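Long-range contacts in DyP-type peroxidase (Pleurotus ostreatus PC15, PDB 6FSK), which belongs to the dye-decolorizing peroxidases and probably uses hydrogen peroxide at its heme b to oxidise substrates, manganese(II) among them: residues A[310-315]-A[328-333]; A[324-329]-A[423-428]; A[439-444]-A[451-456]. The protein carries 1 engineered substitution. One frame throughout, in Å; residues are numbered along the deposited sequence.

In the fold
Along the chain the three contacts come in numerical order, although interaction 2 starts on the piece of chain where interaction 1 ends, and the two share Ala328 and His329. Their centres lie 10 Å apart, both touch the heme, and Lys332 NZ on helix 329-333 joins them through Gly426 O. Interaction 3, a separate small hairpin, has its centre 9 Å from that of interaction 2 and 18 Å from that of interaction 1. All three lie on one side of the chain's centre. Helix 329-333 carries the axial histidine, loop 423-428 touches that residue through Asp428, and the hairpin pairs with the same loop through the backbones of Gln441 and Phe427.

Interaction 1: residues A[310-315]-A[328-333]; sequences FDFGDS and AHIRKT. With HEM (protoporphyrin IX containing Fe), chain C.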
loop_
_atom_site.group_PDB
_atom_site.type_symbol
_atom_site.label_atom_id
_atom_site.label_comp_id
_atom_site.label_asym_id
_atom_site.label_seq_id
_atom_site.Cartn_x
_atom_site.Cartn_y
_atom_site.Cartn_z
ATOM N N PHE A 310 -7.593 18.967 -3.007
ATOM C CA PHE A 310 -7.822 19.046 -4.470
ATOM C C PHE A 310 -8.664 17.844 -4.817
ATOM O O PHE A 310 -8.702 16.856 -4.040
ATOM C CB PHE A 310 -6.534 19.059 -5.286
ATOM C CG PHE A 310 -5.643 17.838 -5.067
ATOM C CD1 PHE A 310 -4.743 17.820 -4.051
ATOM C CD2 PHE A 310 -5.747 16.746 -5.903
ATOM C CE1 PHE A 310 -3.928 16.733 -3.842
ATOM C CE2 PHE A 310 -4.953 15.673 -5.725
ATOM C CZ PHE A 310 -4.065 15.661 -4.719
ATOM N N ASP A 311 -9.426 17.931 -5.900
ATOM C CA ASP A 311 -10.292 16.862 -6.296
ATOM C C ASP A 311 -10.268 16.573 -7.804
ATOM O O ASP A 311 -11.004 15.743 -8.268
ATOM C CB ASP A 311 -11.709 17.101 -5.807
ATOM C CG ASP A 311 -12.314 18.390 -6.367
ATOM O OD1 ASP A 311 -11.772 19.057 -7.242
ATOM O OD2 ASP A 311 -13.387 18.792 -5.882
ATOM N N PHE A 312 -9.406 17.282 -8.549
ATOM C CA PHE A 312 -9.340 17.224 -10.026
ATOM C C PHE A 312 -10.488 17.941 -10.781
ATOM O O PHE A 312 -10.506 17.940 -12.013
ATOM C CB PHE A 312 -9.102 15.815 -10.598
ATOM C CG PHE A 312 -7.978 15.049 -9.917
ATOM C CD1 PHE A 312 -6.702 15.494 -9.914
ATOM C CD2 PHE A 312 -8.227 13.818 -9.393
ATOM C CE1 PHE A 312 -5.670 14.807 -9.309
ATOM C CE2 PHE A 312 -7.202 13.077 -8.775
ATOM C CZ PHE A 312 -5.944 13.589 -8.765
ATOM N N GLY A 313 -11.297 18.627 -10.025
ATOM C CA GLY A 313 -12.369 19.450 -10.567
ATOM C C GLY A 313 -13.188 18.706 -11.569
ATOM O O GLY A 313 -13.609 17.580 -11.362
ATOM N N ASP A 314 -13.444 19.328 -12.727
ATOM C CA ASP A 314 -14.101 18.662 -13.823
ATOM C C ASP A 314 -13.109 18.482 -15.016
ATOM O O ASP A 314 -13.509 18.345 -16.172
ATOM C CB ASP A 314 -15.368 19.440 -14.293
ATOM C CG ASP A 314 -15.014 20.847 -14.803
ATOM O OD1 ASP A 314 -13.871 21.318 -14.668
ATOM O OD2 ASP A 314 -15.921 21.507 -15.376
ATOM N N SER A 315 -11.802 18.309 -14.703
ATOM C CA SER A 315 -10.809 18.260 -15.763
ATOM C C SER A 315 -10.979 17.044 -16.667
ATOM O O SER A 315 -10.703 17.081 -17.867
ATOM C CB SER A 315 -9.421 18.404 -15.206
ATOM O OG SER A 315 -9.194 17.382 -14.215
ATOM N N ALA A 328 -1.605 9.774 -14.008
ATOM C CA ALA A 328 -0.715 9.982 -12.848
ATOM C C ALA A 328 -1.031 8.957 -11.781
ATOM O O ALA A 328 -2.220 8.611 -11.597
ATOM C CB ALA A 328 -0.910 11.376 -12.309
ATOM N N HIS A 329 -0.004 8.495 -11.056
ATOM C CA HIS A 329 -0.234 7.412 -10.082
ATOM C C HIS A 329 -1.283 7.674 -9.071
ATOM O O HIS A 329 -2.150 6.873 -8.848
ATOM C CB HIS A 329 1.075 7.116 -9.414
ATOM C CG HIS A 329 0.983 6.110 -8.327
ATOM N ND1 HIS A 329 0.543 4.827 -8.522
ATOM C CD2 HIS A 329 1.341 6.187 -7.024
ATOM C CE1 HIS A 329 0.634 4.157 -7.377
ATOM N NE2 HIS A 329 1.044 4.981 -6.438
ATOM N N ILE A 330 -1.285 8.864 -8.510
ATOM C CA ILE A 330 -2.265 9.108 -7.428
ATOM C C ILE A 330 -3.672 9.161 -8.001
ATOM O O ILE A 330 -4.645 8.919 -7.290
ATOM C CB ILE A 330 -2.002 10.399 -6.570
ATOM C CG1 ILE A 330 -2.232 11.699 -7.371
ATOM C CG2 ILE A 330 -0.627 10.288 -5.938
ATOM C CD1 ILE A 330 -2.091 12.962 -6.513
ATOM N N ARG A 331 -3.796 9.583 -9.269
ATOM C CA ARG A 331 -5.099 9.690 -9.895
ATOM C C ARG A 331 -5.669 8.347 -10.318
ATOM O O ARG A 331 -6.899 8.131 -10.291
ATOM C CB ARG A 331 -5.008 10.688 -11.092
ATOM C CG ARG A 331 -6.320 11.136 -11.732
ATOM C CD ARG A 331 -5.983 12.410 -12.533
ATOM N NE ARG A 331 -7.248 12.901 -13.105
ATOM C CZ ARG A 331 -7.366 14.115 -13.618
ATOM N NH1 ARG A 331 -6.274 14.841 -13.792
ATOM N NH2 ARG A 331 -8.531 14.520 -13.992
ATOM N N LYS A 332 -4.785 7.445 -10.751
ATOM C CA LYS A 332 -5.089 6.058 -11.025
ATOM C C LYS A 332 -5.496 5.324 -9.753
ATOM O O LYS A 332 -6.372 4.465 -9.832
ATOM C CB LYS A 332 -3.905 5.346 -11.647
ATOM C CG LYS A 332 -3.683 5.686 -13.088
ATOM C CD LYS A 332 -4.569 4.864 -14.050
ATOM C CE LYS A 332 -4.140 4.928 -15.480
ATOM N NZ LYS A 332 -4.933 3.981 -16.263
ATOM N N THR A 333 -5.053 5.712 -8.590
ATOM C CA THR A 333 -5.284 4.943 -7.385
ATOM C C THR A 333 -6.333 5.573 -6.453
ATOM O O THR A 333 -7.007 4.837 -5.779
ATOM C CB THR A 333 -3.978 4.683 -6.607
ATOM O OG1 THR A 333 -3.410 5.933 -6.209
ATOM C CG2 THR A 333 -2.968 3.797 -7.411
HETATM C CHA HEM C . -0.038 7.376 -3.271
HETATM C CHB HEM C . 4.380 5.820 -4.414
HETATM C CHC HEM C . 2.629 1.354 -4.827
HETATM C CHD HEM C . -1.869 2.949 -3.987
HETATM C C1A HEM C . 1.334 7.380 -3.532
HETATM C C2A HEM C . 2.200 8.516 -3.474
HETATM C C3A HEM C . 3.439 8.081 -3.743
HETATM C C4A HEM C . 3.323 6.688 -4.048
HETATM C CMA HEM C . 4.670 8.913 -3.861
HETATM C CAA HEM C . 1.752 9.941 -3.189
HETATM C CBA HEM C . 1.804 10.423 -1.745
HETATM C CGA HEM C . 0.769 9.769 -0.870
HETATM O O1A HEM C . -0.413 10.111 -0.941
HETATM O O2A HEM C . 1.159 8.893 -0.057
HETATM C C1B HEM C . 4.326 4.443 -4.645
HETATM C C2B HEM C . 5.402 3.604 -4.917
HETATM C C3B HEM C . 4.960 2.322 -5.009
HETATM C C4B HEM C . 3.508 2.421 -4.802
HETATM C CMB HEM C . 6.831 4.040 -5.125
HETATM C CAB HEM C . 5.621 1.030 -5.296
HETATM C CBB HEM C . 6.908 0.827 -5.117
HETATM C C1C HEM C . 1.271 1.341 -4.735
HETATM C C2C HEM C . 0.376 0.274 -4.892
HETATM C C3C HEM C . -0.904 0.699 -4.688
HETATM C C4C HEM C . -0.801 2.091 -4.319
HETATM C CMC HEM C . 0.806 -1.134 -5.207
HETATM C CAC HEM C . -2.228 0.029 -4.809
HETATM C CBC HEM C . -2.464 -1.019 -5.625
HETATM C C1D HEM C . -1.697 4.296 -3.658
HETATM C C2D HEM C . -2.851 5.094 -3.142
HETATM C C3D HEM C . -2.298 6.343 -2.900
HETATM C C4D HEM C . -0.912 6.263 -3.332
HETATM C CMD HEM C . -4.239 4.660 -2.889
HETATM C CAD HEM C . -3.010 7.603 -2.421
HETATM C CBD HEM C . -3.658 8.372 -3.530
HETATM C CGD HEM C . -4.461 9.536 -3.004
HETATM O O1D HEM C . -4.197 10.624 -3.572
HETATM O O2D HEM C . -5.194 9.398 -2.046
HETATM N NA HEM C . 2.005 6.248 -3.997
HETATM N NB HEM C . 3.170 3.734 -4.659
HETATM N NC HEM C . 0.495 2.503 -4.505
HETATM N ND HEM C . -0.610 5.053 -3.818
HETATM FE FE HEM C . 1.248 4.416 -4.318
HETATM O O HOH W 1 -6.461 17.824 -13.493
#
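The guanidinium of Arg331 lies flat on the ring of Phe312, an off-centre cation-pi stack that ties the short helix 329-333, which carries the axial heme ligand of this DyP-type peroxidase, to the loop 310-315. The two planes are only 5° apart, with Arg331 CZ 4.3 Å from the ring centroid. The aliphatic part of the arginine covers the same face: Arg331 CD sits 3.8 Å from the centroid, almost straight above it, while Arg331 CG comes to 3.6 Å from Phe312 CE2. With CG anti to the backbone N (chi1 -169°) and the chain extended as far as NE, the arginine runs out from the helix across the ring, the two side chains pointing in opposite directions.

Beyond the ring the tight packing becomes polar. Arg331 NH2 donates to Ser315 OG at 2.9 Å, the oxygen tilted somewhat from the guanidinium plane. Ser315 OG in turn gives its proton to Phe312 O at 2.6 Å, in the carbonyl plane, and that carbonyl also accepts from Ser315 N. A water bridges Arg331 NH1 and Ser315 OG. Together with a salt bridge from Arg331 NE to Asp338, these bonds satisfy the buried charge and fix the rotation of its flat group.

The contact loosens away from this stack. Phe310 is partly exposed and meets Ile330 at its ring edge, Phe310 CZ being 3.8 Å from Ile330 CD1. Farther along, Gly313 and Asp314 face solvent, where Gly313 N closes an Asx turn on Asp311 OD1. Helix 329-333 also reaches the cofactor directly: Ile330 CG2 is 3.7 Å from CAA of a heme propionate arm, and His329 NE2 binds the iron at 2.2 Å.

Interaction 2: residues A[324-329]-A[423-428]; sequences CPFAAH and VVPGFD. With HEM (protoporphyrin IX containing Fe), chain C.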
loop_
_atom_site.group_PDB
_atom_site.type_symbol
_atom_site.label_atom_id
_atom_site.label_comp_id
_atom_site.label_asym_id
_atom_site.label_seq_id
_atom_site.Cartn_x
_atom_site.Cartn_y
_atom_site.Cartn_z
ATOM N N CYS A 324 -2.432 17.920 -14.695
ATOM C CA CYS A 324 -2.163 16.526 -14.176
ATOM C C CYS A 324 -2.597 15.551 -15.252
ATOM O O CYS A 324 -3.782 15.572 -15.672
ATOM C CB CYS A 324 -2.953 16.310 -12.892
ATOM S SG CYS A 324 -2.611 14.678 -12.126
ATOM N N PRO A 325 -1.708 14.669 -15.709
ATOM C CA PRO A 325 -2.149 13.581 -16.594
ATOM C C PRO A 325 -3.239 12.755 -15.984
ATOM O O PRO A 325 -3.218 12.497 -14.791
ATOM C CB PRO A 325 -0.851 12.750 -16.831
ATOM C CG PRO A 325 0.270 13.700 -16.474
ATOM C CD PRO A 325 -0.268 14.571 -15.398
ATOM N N PHE A 326 -4.134 12.225 -16.790
ATOM C CA PHE A 326 -5.115 11.289 -16.279
ATOM C C PHE A 326 -4.518 10.039 -15.660
ATOM O O PHE A 326 -5.088 9.479 -14.711
ATOM C CB PHE A 326 -6.135 10.943 -17.384
ATOM C CG PHE A 326 -6.941 12.125 -17.876
ATOM C CD1 PHE A 326 -7.347 13.132 -17.042
ATOM C CD2 PHE A 326 -7.277 12.170 -19.203
ATOM C CE1 PHE A 326 -8.121 14.222 -17.530
ATOM C CE2 PHE A 326 -8.020 13.246 -19.700
ATOM C CZ PHE A 326 -8.416 14.268 -18.846
ATOM N N ALA A 327 -3.338 9.647 -16.174
ATOM C CA ALA A 327 -2.689 8.396 -15.738
ATOM C C ALA A 327 -1.640 8.594 -14.628
ATOM O O ALA A 327 -0.877 7.709 -14.289
ATOM C CB ALA A 327 -2.063 7.660 -16.902
ATOM N N ALA A 328 -1.605 9.774 -14.008
ATOM C CA ALA A 328 -0.715 9.982 -12.848
ATOM C C ALA A 328 -1.031 8.957 -11.781
ATOM O O ALA A 328 -2.220 8.611 -11.597
ATOM C CB ALA A 328 -0.910 11.376 -12.309
ATOM N N HIS A 329 -0.004 8.495 -11.056
ATOM C CA HIS A 329 -0.234 7.412 -10.082
ATOM C C HIS A 329 -1.283 7.674 -9.071
ATOM O O HIS A 329 -2.150 6.873 -8.848
ATOM C CB HIS A 329 1.075 7.116 -9.414
ATOM C CG HIS A 329 0.983 6.110 -8.327
ATOM N ND1 HIS A 329 0.543 4.827 -8.522
ATOM C CD2 HIS A 329 1.341 6.187 -7.024
ATOM C CE1 HIS A 329 0.634 4.157 -7.377
ATOM N NE2 HIS A 329 1.044 4.981 -6.438
ATOM N N VAL A 423 -8.819 9.676 -26.493
ATOM C CA VAL A 423 -7.840 9.810 -25.379
ATOM C C VAL A 423 -7.684 8.428 -24.702
ATOM O O VAL A 423 -8.688 7.785 -24.273
ATOM C CB VAL A 423 -8.341 10.828 -24.327
ATOM C CG1 VAL A 423 -7.414 10.848 -23.126
ATOM C CG2 VAL A 423 -8.470 12.176 -24.923
ATOM N N VAL A 424 -6.441 7.999 -24.584
ATOM C CA VAL A 424 -6.033 6.726 -24.053
ATOM C C VAL A 424 -4.970 7.064 -22.964
ATOM O O VAL A 424 -3.828 7.301 -23.279
ATOM C CB VAL A 424 -5.431 5.739 -25.119
ATOM C CG1 VAL A 424 -5.115 4.414 -24.426
ATOM C CG2 VAL A 424 -6.461 5.516 -26.243
ATOM N N PRO A 425 -5.419 7.153 -21.684
ATOM C CA PRO A 425 -4.481 7.594 -20.669
ATOM C C PRO A 425 -3.198 6.781 -20.596
ATOM O O PRO A 425 -2.140 7.329 -20.364
ATOM C CB PRO A 425 -5.274 7.415 -19.365
ATOM C CG PRO A 425 -6.674 7.827 -19.841
ATOM C CD PRO A 425 -6.791 7.057 -21.125
ATOM N N GLY A 426 -3.310 5.486 -20.794
ATOM C CA GLY A 426 -2.224 4.563 -20.615
ATOM C C GLY A 426 -2.087 4.041 -19.212
ATOM O O GLY A 426 -3.033 4.093 -18.404
ATOM N N PHE A 427 -0.984 3.381 -19.002
ATOM C CA PHE A 427 -0.695 2.733 -17.739
ATOM C C PHE A 427 -0.256 3.723 -16.652
ATOM O O PHE A 427 0.418 4.729 -16.916
ATOM C CB PHE A 427 0.434 1.638 -17.891
ATOM C CG PHE A 427 -0.042 0.417 -18.607
ATOM C CD1 PHE A 427 -0.187 0.441 -19.971
ATOM C CD2 PHE A 427 -0.410 -0.700 -17.936
ATOM C CE1 PHE A 427 -0.653 -0.677 -20.670
ATOM C CE2 PHE A 427 -0.895 -1.818 -18.614
ATOM C CZ PHE A 427 -1.012 -1.786 -19.991
ATOM N N ASP A 428 -0.567 3.353 -15.408
ATOM C CA ASP A 428 0.100 3.921 -14.260
ATOM C C ASP A 428 1.578 3.529 -14.423
ATOM O O ASP A 428 1.899 2.331 -14.575
ATOM C CB ASP A 428 -0.479 3.289 -13.023
ATOM C CG ASP A 428 0.157 3.744 -11.763
ATOM O OD1 ASP A 428 1.428 3.803 -11.648
ATOM O OD2 ASP A 428 -0.608 4.023 -10.763
HETATM C CHA HEM C . -0.038 7.376 -3.271
HETATM C CHB HEM C . 4.380 5.820 -4.414
HETATM C CHC HEM C . 2.629 1.354 -4.827
HETATM C CHD HEM C . -1.869 2.949 -3.987
HETATM C C1A HEM C . 1.334 7.380 -3.532
HETATM C C2A HEM C . 2.200 8.516 -3.474
HETATM C C3A HEM C . 3.439 8.081 -3.743
HETATM C C4A HEM C . 3.323 6.688 -4.048
HETATM C CMA HEM C . 4.670 8.913 -3.861
HETATM C CAA HEM C . 1.752 9.941 -3.189
HETATM C CBA HEM C . 1.804 10.423 -1.745
HETATM C CGA HEM C . 0.769 9.769 -0.870
HETATM O O1A HEM C . -0.413 10.111 -0.941
HETATM O O2A HEM C . 1.159 8.893 -0.057
HETATM C C1B HEM C . 4.326 4.443 -4.645
HETATM C C2B HEM C . 5.402 3.604 -4.917
HETATM C C3B HEM C . 4.960 2.322 -5.009
HETATM C C4B HEM C . 3.508 2.421 -4.802
HETATM C CMB HEM C . 6.831 4.040 -5.125
HETATM C CAB HEM C . 5.621 1.030 -5.296
HETATM C CBB HEM C . 6.908 0.827 -5.117
HETATM C C1C HEM C . 1.271 1.341 -4.735
HETATM C C2C HEM C . 0.376 0.274 -4.892
HETATM C C3C HEM C . -0.904 0.699 -4.688
HETATM C C4C HEM C . -0.801 2.091 -4.319
HETATM C CMC HEM C . 0.806 -1.134 -5.207
HETATM C CAC HEM C . -2.228 0.029 -4.809
HETATM C CBC HEM C . -2.464 -1.019 -5.625
HETATM C C1D HEM C . -1.697 4.296 -3.658
HETATM C C2D HEM C . -2.851 5.094 -3.142
HETATM C C3D HEM C . -2.298 6.343 -2.900
HETATM C C4D HEM C . -0.912 6.263 -3.332
HETATM C CMD HEM C . -4.239 4.660 -2.889
HETATM C CAD HEM C . -3.010 7.603 -2.421
HETATM C CBD HEM C . -3.658 8.372 -3.530
HETATM C CGD HEM C . -4.461 9.536 -3.004
HETATM O O1D HEM C . -4.197 10.624 -3.572
HETATM O O2D HEM C . -5.194 9.398 -2.046
HETATM N NA HEM C . 2.005 6.248 -3.997
HETATM N NB HEM C . 3.170 3.734 -4.659
HETATM N NC HEM C . 0.495 2.503 -4.505
HETATM N ND HEM C . -0.610 5.053 -3.818
HETATM FE FE HEM C . 1.248 4.416 -4.318
#
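The imidazole of His329 is met at its edge, near the ring plane, by Asp428 OD2, while the ring of Phe326 receives Val423 CG1 at its own edge, 4.1 Å from Phe326 CD2. His329 ND1 donates to Asp428 OD2 at 2.6 Å and 169°, a nearly straight bond to the syn lone pair of that oxygen. The carboxylate stands steeply to the imidazole, their planes 76° apart. Asp428 OD1 accepts from the backbone N-H groups of Ile430 and Ile431, a second shell that positions the carboxylate and probably helps to set the rotation of the ring. This is the proximal His-Asp pair of heme peroxidases: ND1 is tied to an aspartate on the side of the ring away from the iron.

Two irregular segments bring the pair together, running almost parallel where they touch, 4° apart end to end. In the type I turn from Pro325 to Ala328, Ala327 CB packs against loop 423-428, 3.5 Å from Pro425 O and 3.8 Å from Phe427 O. Next to it, Pro425 CG packs on Phe326 CB at 4.0 Å. Gly426 O accepts from Lys332 NZ, one helical turn past the N-cap residue Ala328.

Interaction 3: residues A[439-444]-A[451-456]; sequences IRQISG and TTNITL
A two-stranded antiparallel hairpin, strands 441-443 and 453-455, makes this contact, with the strand directions 160° apart. Ile442 and Ile454 form its hydrogen-bonded pair: Ile442 N reaches Ile454 O at 3.0 Å, and Ile454 N returns the bond to Ile442 O at 2.9 Å. The ladder continues with Leu456 N to Arg440 O at 2.8 Å. Gln441 and Thr455 are the neighbouring non-hydrogen-bonded pair, their side chains lying alongside each other. On that same face the Gln441 chain, extended beyond CG, places OE1 2.6 Å from Asn453 ND2. The donor sits in the Gln441 carbonyl plane on a lone pair, yet the amides are turned 53° against each other and the bond is bent, 135° at the hydrogen.

Ile442 and Ile454 point to the opposite face, and Ile442 CG2 meets Leu456 CD2 at 4.0 Å. Leu456 CD1 lies over one face of the Arg440 guanidinium, toward its rim, 3.7 Å from Arg440 NH1, which also gives a weak bond to Gly432 O. Ile454 and Leu456 rest on Phe255 of helix 249-258, whereas strand 441-443 turns its outer edge to loop 423-428, pairing through the backbones of Gln441 and Ser443 with those of Phe427 and Pro425.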
loop_
_atom_site.group_PDB
_atom_site.type_symbol
_atom_site.label_atom_id
_atom_site.label_comp_id
_atom_site.label_asym_id
_atom_site.label_seq_id
_atom_site.Cartn_x
_atom_site.Cartn_y
_atom_site.Cartn_z
ATOM N N ILE A 439 4.301 -4.175 -24.148
ATOM C CA ILE A 439 4.653 -2.775 -24.242
ATOM C C ILE A 439 3.631 -1.970 -23.425
ATOM O O ILE A 439 2.419 -2.159 -23.639
ATOM C CB ILE A 439 4.408 -2.306 -25.721
ATOM C CG1 ILE A 439 5.397 -3.008 -26.659
ATOM C CG2 ILE A 439 4.603 -0.801 -25.838
ATOM C CD1 ILE A 439 6.846 -2.828 -26.175
ATOM N N ARG A 440 4.113 -1.151 -22.468
ATOM C CA ARG A 440 3.280 -0.142 -21.793
ATOM C C ARG A 440 3.595 1.282 -22.232
ATOM O O ARG A 440 4.771 1.612 -22.547
ATOM C CB ARG A 440 3.503 -0.261 -20.293
ATOM C CG ARG A 440 2.995 -1.520 -19.683
ATOM C CD ARG A 440 3.227 -1.682 -18.168
ATOM N NE ARG A 440 4.642 -1.551 -17.946
ATOM C CZ ARG A 440 5.208 -0.640 -17.185
ATOM N NH1 ARG A 440 4.517 0.065 -16.297
ATOM N NH2 ARG A 440 6.524 -0.494 -17.258
ATOM N N GLN A 441 2.596 2.121 -22.312
ATOM C CA GLN A 441 2.710 3.537 -22.726
ATOM C C GLN A 441 1.915 4.367 -21.720
ATOM O O GLN A 441 0.986 3.854 -21.031
ATOM C CB GLN A 441 2.010 3.704 -24.111
ATOM C CG GLN A 441 2.953 3.184 -25.150
ATOM C CD GLN A 441 2.571 3.035 -26.624
ATOM O OE1 GLN A 441 1.733 3.723 -27.242
ATOM N NE2 GLN A 441 3.329 2.185 -27.226
ATOM N N ILE A 442 2.294 5.644 -21.649
ATOM C CA ILE A 442 1.642 6.645 -20.881
ATOM C C ILE A 442 1.461 7.899 -21.697
ATOM O O ILE A 442 2.428 8.360 -22.302
ATOM C CB ILE A 442 2.248 6.889 -19.490
ATOM C CG1 ILE A 442 1.394 7.909 -18.744
ATOM C CG2 ILE A 442 3.705 7.321 -19.582
ATOM C CD1 ILE A 442 1.719 8.012 -17.262
ATOM N N SER A 443 0.233 8.429 -21.803
ATOM C CA SER A 443 -0.017 9.660 -22.563
ATOM C C SER A 443 -0.247 10.807 -21.625
ATOM O O SER A 443 -0.401 10.627 -20.406
ATOM C CB SER A 443 -1.252 9.444 -23.465
ATOM O OG SER A 443 -2.438 9.503 -22.726
ATOM N N GLY A 444 -0.351 12.004 -22.171
ATOM C CA GLY A 444 -0.740 13.160 -21.427
ATOM C C GLY A 444 0.361 13.802 -20.601
ATOM O O GLY A 444 0.102 14.795 -19.918
ATOM N N THR A 451 -1.729 14.284 -26.651
ATOM C CA THR A 451 -1.934 13.079 -27.418
ATOM C C THR A 451 -0.682 12.238 -27.535
ATOM O O THR A 451 -0.751 11.055 -27.847
ATOM C CB THR A 451 -2.500 13.357 -28.834
ATOM O OG1 THR A 451 -3.776 14.047 -28.674
ATOM C CG2 THR A 451 -2.841 12.063 -29.498
ATOM N N THR A 452 0.476 12.824 -27.309
ATOM C CA THR A 452 1.706 12.031 -27.429
ATOM C C THR A 452 1.886 11.084 -26.237
ATOM O O THR A 452 1.638 11.440 -25.081
ATOM C CB THR A 452 2.922 12.887 -27.675
ATOM O OG1 THR A 452 3.192 13.712 -26.548
ATOM C CG2 THR A 452 2.656 13.714 -28.864
ATOM N N ASN A 453 2.261 9.870 -26.577
ATOM C CA ASN A 453 2.603 8.808 -25.620
ATOM C C ASN A 453 4.085 8.681 -25.475
ATOM O O ASN A 453 4.869 8.886 -26.445
ATOM C CB ASN A 453 2.255 7.391 -26.126
ATOM C CG ASN A 453 0.856 7.150 -26.333
ATOM O OD1 ASN A 453 0.003 7.904 -25.955
ATOM N ND2 ASN A 453 0.609 6.064 -27.079
ATOM N N ILE A 454 4.513 8.300 -24.287
ATOM C CA ILE A 454 5.862 7.784 -24.103
ATOM C C ILE A 454 5.679 6.305 -23.925
ATOM O O ILE A 454 4.901 5.825 -23.088
ATOM C CB ILE A 454 6.554 8.355 -22.851
ATOM C CG1 ILE A 454 6.686 9.867 -22.956
ATOM C CG2 ILE A 454 7.946 7.682 -22.685
ATOM C CD1 ILE A 454 7.119 10.593 -21.710
ATOM N N THR A 455 6.505 5.556 -24.659
ATOM C CA THR A 455 6.551 4.164 -24.558
ATOM C C THR A 455 7.545 3.795 -23.463
ATOM O O THR A 455 8.715 4.182 -23.544
ATOM C CB THR A 455 6.904 3.461 -25.899
ATOM O OG1 THR A 455 5.882 3.803 -26.878
ATOM C CG2 THR A 455 6.861 2.032 -25.729
ATOM N N LEU A 456 7.114 3.102 -22.394
ATOM C CA LEU A 456 8.003 2.873 -21.282
ATOM C C LEU A 456 9.088 1.867 -21.577
ATOM O O LEU A 456 8.900 0.938 -22.365
ATOM C CB LEU A 456 7.202 2.486 -20.031
ATOM C CG LEU A 456 6.140 3.513 -19.597
ATOM C CD1 LEU A 456 5.261 2.923 -18.482
ATOM C CD2 LEU A 456 6.815 4.775 -19.094
HETATM O O HOH W 2 7.008 -1.110 -22.287
HETATM O O HOH W 3 2.936 11.098 -22.420
#